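Local coordinates for protein 2-aminomuconic 6-semialdehyde dehydrogenase (Pseudomonas sp., PDB 7BZV) that probably oxidises 2-aminomuconic 6-semialdehyde with NAD+ as cofactor, a step of the meta-cleavage pathway of 2-aminophenol catabolism, working as a tetramer, at residues Val14-Asp22 / Ala32-Leu41. Residues are numbered along the deposited sequence; the frame is centred on the assembly and turned at random.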
loop_
_atom_site.group_PDB
_atom_site.type_symbol
_atom_site.label_atom_id
_atom_site.label_comp_id
_atom_site.label_asym_id
_atom_site.label_seq_id
_atom_site.Cartn_x
_atom_site.Cartn_y
_atom_site.Cartn_z
ATOM N N VAL B 14 -18.080 9.746 -39.465
ATOM C CA VAL B 14 -17.586 10.826 -40.307
ATOM C C VAL B 14 -16.735 10.190 -41.396
ATOM O O VAL B 14 -15.766 9.479 -41.095
ATOM C CB VAL B 14 -16.753 11.847 -39.507
ATOM C CG1 VAL B 14 -16.255 12.964 -40.417
ATOM C CG2 VAL B 14 -17.560 12.400 -38.328
ATOM N N GLU B 15 -17.097 10.437 -42.648
ATOM C CA GLU B 15 -16.362 9.980 -43.816
ATOM C C GLU B 15 -15.429 11.080 -44.315
ATOM O O GLU B 15 -15.449 12.216 -43.832
ATOM C CB GLU B 15 -17.337 9.553 -44.915
ATOM C CG GLU B 15 -18.193 8.347 -44.518
ATOM C CD GLU B 15 -19.175 7.935 -45.606
ATOM O OE1 GLU B 15 -19.948 6.974 -45.404
ATOM O OE2 GLU B 15 -19.177 8.569 -46.680
ATOM N N SER B 16 -14.612 10.736 -45.313
ATOM C CA SER B 16 -13.568 11.647 -45.756
ATOM C C SER B 16 -13.406 11.643 -47.268
ATOM O O SER B 16 -13.590 10.618 -47.928
ATOM C CB SER B 16 -12.218 11.293 -45.126
ATOM O OG SER B 16 -11.191 12.166 -45.566
ATOM N N SER B 17 -13.021 12.810 -47.794
ATOM C CA SER B 17 -12.548 12.901 -49.170
ATOM C C SER B 17 -11.413 11.914 -49.397
ATOM O O SER B 17 -11.476 11.045 -50.265
ATOM C CB SER B 17 -12.077 14.329 -49.471
ATOM O OG SER B 17 -12.927 15.301 -48.899
ATOM N N LYS B 18 -10.372 12.031 -48.593
ATOM C CA LYS B 18 -9.193 11.194 -48.720
ATOM C C LYS B 18 -9.418 9.856 -48.018
ATOM O O LYS B 18 -9.721 9.799 -46.820
ATOM C CB LYS B 18 -7.982 11.893 -48.110
ATOM C CG LYS B 18 -6.597 11.685 -48.763
ATOM C CD LYS B 18 -5.439 12.221 -47.863
ATOM C CE LYS B 18 -4.141 11.426 -48.108
ATOM N NZ LYS B 18 -3.008 11.805 -47.196
ATOM N N THR B 19 -9.192 8.775 -48.743
ATOM C CA THR B 19 -9.313 7.427 -48.217
ATOM C C THR B 19 -8.108 6.588 -48.629
ATOM O O THR B 19 -7.276 6.994 -49.449
ATOM C CB THR B 19 -10.606 6.769 -48.698
ATOM O OG1 THR B 19 -10.499 6.404 -50.076
ATOM C CG2 THR B 19 -11.767 7.699 -48.501
ATOM N N PHE B 20 -8.005 5.415 -48.001
ATOM C CA PHE B 20 -6.932 4.480 -48.287
ATOM C C PHE B 20 -7.409 3.060 -48.015
ATOM O O PHE B 20 -8.386 2.834 -47.297
ATOM C CB PHE B 20 -5.664 4.801 -47.474
ATOM C CG PHE B 20 -5.844 4.741 -45.964
ATOM C CD1 PHE B 20 -5.812 3.522 -45.286
ATOM C CD2 PHE B 20 -6.020 5.909 -45.225
ATOM C CE1 PHE B 20 -5.953 3.473 -43.889
ATOM C CE2 PHE B 20 -6.177 5.870 -43.843
ATOM C CZ PHE B 20 -6.148 4.649 -43.171
ATOM N N GLN B 21 -6.699 2.102 -48.589
ATOM C CA GLN B 21 -7.124 0.712 -48.565
ATOM C C GLN B 21 -6.567 -0.019 -47.349
ATOM O O GLN B 21 -5.446 0.235 -46.915
ATOM C CB GLN B 21 -6.648 -0.022 -49.810
ATOM C CG GLN B 21 -6.783 0.766 -51.091
ATOM C CD GLN B 21 -6.403 -0.059 -52.305
ATOM O OE1 GLN B 21 -7.264 -0.476 -53.084
ATOM N NE2 GLN B 21 -5.103 -0.315 -52.461
ATOM N N ASP B 22 -7.358 -0.959 -46.835
ATOM C CA ASP B 22 -6.933 -1.935 -45.829
ATOM C C ASP B 22 -6.630 -3.227 -46.578
ATOM O O ASP B 22 -7.535 -3.842 -47.147
ATOM C CB ASP B 22 -8.033 -2.141 -44.792
ATOM C CG ASP B 22 -7.640 -3.072 -43.674
ATOM O OD1 ASP B 22 -6.476 -3.552 -43.590
ATOM O OD2 ASP B 22 -8.550 -3.329 -42.853
ATOM N N ALA B 32 -11.057 -3.631 -46.815
ATOM C CA ALA B 32 -11.860 -2.475 -46.437
ATOM C C ALA B 32 -11.194 -1.233 -47.008
ATOM O O ALA B 32 -10.038 -1.267 -47.433
ATOM C CB ALA B 32 -11.999 -2.362 -44.910
ATOM N N VAL B 33 -11.924 -0.123 -46.983
ATOM C CA VAL B 33 -11.313 1.176 -47.216
ATOM C C VAL B 33 -11.608 2.086 -46.027
ATOM O O VAL B 33 -12.654 1.995 -45.374
ATOM C CB VAL B 33 -11.769 1.805 -48.561
ATOM C CG1 VAL B 33 -13.258 1.721 -48.714
ATOM C CG2 VAL B 33 -11.265 3.239 -48.659
ATOM N N VAL B 34 -10.657 2.969 -45.756
ATOM C CA VAL B 34 -10.558 3.700 -44.504
ATOM C C VAL B 34 -10.567 5.187 -44.800
ATOM O O VAL B 34 -9.876 5.640 -45.716
ATOM C CB VAL B 34 -9.265 3.313 -43.769
ATOM C CG1 VAL B 34 -9.277 3.822 -42.303
ATOM C CG2 VAL B 34 -9.068 1.816 -43.862
ATOM N N HIS B 35 -11.300 5.950 -43.984
ATOM C CA HIS B 35 -11.526 7.369 -44.220
ATOM C C HIS B 35 -10.575 8.187 -43.369
ATOM O O HIS B 35 -10.682 8.189 -42.136
ATOM C CB HIS B 35 -12.972 7.730 -43.917
ATOM C CG HIS B 35 -13.956 7.004 -44.779
ATOM N ND1 HIS B 35 -14.788 7.651 -45.671
ATOM C CD2 HIS B 35 -14.226 5.686 -44.902
ATOM C CE1 HIS B 35 -15.543 6.760 -46.289
ATOM N NE2 HIS B 35 -15.221 5.560 -45.842
ATOM N N GLU B 36 -9.668 8.901 -44.032
ATOM C CA GLU B 36 -8.602 9.606 -43.342
ATOM C C GLU B 36 -9.112 10.917 -42.761
ATOM O O GLU B 36 -9.915 11.615 -43.379
ATOM C CB GLU B 36 -7.433 9.863 -44.292
ATOM C CG GLU B 36 -6.213 10.484 -43.607
ATOM C CD GLU B 36 -4.986 10.569 -44.502
ATOM O OE1 GLU B 36 -5.061 10.113 -45.655
ATOM O OE2 GLU B 36 -3.943 11.092 -44.036
ATOM N N ALA B 37 -8.623 11.251 -41.571
ATOM C CA ALA B 37 -9.031 12.444 -40.846
ATOM C C ALA B 37 -8.011 13.551 -41.065
ATOM O O ALA B 37 -6.802 13.320 -40.930
ATOM C CB ALA B 37 -9.158 12.145 -39.352
ATOM N N ASP B 38 -8.499 14.754 -41.381
ATOM C CA ASP B 38 -7.624 15.903 -41.583
ATOM C C ASP B 38 -7.341 16.593 -40.252
ATOM O O ASP B 38 -7.885 16.230 -39.206
ATOM C CB ASP B 38 -8.241 16.901 -42.571
ATOM C CG ASP B 38 -9.687 17.209 -42.258
ATOM O OD1 ASP B 38 -9.992 17.496 -41.079
ATOM O OD2 ASP B 38 -10.520 17.173 -43.196
ATOM N N ARG B 39 -6.469 17.603 -40.295
ATOM C CA ARG B 39 -6.169 18.365 -39.086
ATOM C C ARG B 39 -7.439 18.888 -38.434
ATOM O O ARG B 39 -7.530 18.943 -37.197
ATOM C CB ARG B 39 -5.227 19.528 -39.417
ATOM C CG ARG B 39 -4.540 20.137 -38.205
ATOM C CD ARG B 39 -3.397 21.061 -38.600
ATOM N NE ARG B 39 -2.121 20.565 -38.106
ATOM C CZ ARG B 39 -1.112 20.201 -38.886
ATOM N NH1 ARG B 39 -1.228 20.302 -40.210
ATOM N NH2 ARG B 39 0.019 19.742 -38.346
ATOM N N ASP B 40 -8.431 19.256 -39.249
ATOM C CA ASP B 40 -9.654 19.869 -38.740
ATOM C C ASP B 40 -10.446 18.895 -37.883
ATOM O O ASP B 40 -10.973 19.264 -36.826
ATOM C CB ASP B 40 -10.538 20.342 -39.900
ATOM C CG ASP B 40 -10.132 21.687 -40.445
ATOM O OD1 ASP B 40 -9.259 22.343 -39.842
ATOM O OD2 ASP B 40 -10.699 22.087 -41.485
ATOM N N LEU B 41 -10.584 17.657 -38.358
ATOM C CA LEU B 41 -11.399 16.684 -37.644
ATOM C C LEU B 41 -10.735 16.293 -36.331
ATOM O O LEU B 41 -11.409 16.125 -35.309
ATOM C CB LEU B 41 -11.641 15.464 -38.528
ATOM C CG LEU B 41 -12.730 14.523 -37.995
ATOM C CD1 LEU B 41 -14.010 15.252 -37.653
ATOM C CD2 LEU B 41 -13.022 13.390 -38.984
HETATM O O HOH W 1 -12.573 16.045 -45.512
#
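F20 and V34 pair across a β hairpin, strands 19-23 and 30-35, their side chains on the same face of the sheet, at the margin of the small N-terminal sheet of this aldehyde dehydrogenase, where strand 19-23 is outermost within the chain and strand 3-9 flanks 30-35 on its other side. Backbone bonding illustrates antiparallel pairing: F20 and V34 form a hydrogen-bonded pair, V34 N reaching F20 O at 2.7 Å, and D22 N to A32 O forms the next such link. Past the hairpin's end, E36 N still donates to K18 O, extending the pairing into the loop.

Apolar contact centres on the F20 ring. With CG between the backbone N and carbonyl carbon (chi1 61°), the ring folds over V34, whose CB lies over one face, 3.6 Å from the ring centroid in a CH-pi contact; E36 CB sits at the ring edge, and F209 meets the ring from outside the hairpin. Cutting F20 back to alanine would take the ring off V34 CB and is likely to leave a gap between V34 and F209. Farther along, V14 CG1 packs against L41 CD2 of helix 39-52, whose N-cap, D38, accepts from L41 N.

Among charged groups, K18 and E36 run alongside each other, and K18 NZ forms a salt bridge with E36 OE1 at 3.1 Å; E36 OE2 is also hydrogen-bonded to S213 OG.

Polar bonds that involve a side chain join the loop at S16 to H35 and E36. S16 OG donates to E36 O at 2.6 Å. H35 is held at both ring nitrogens: Q4 meets NE2, while S16 N, 7° out of the ring plane, donates to ND1 at 3.1 Å.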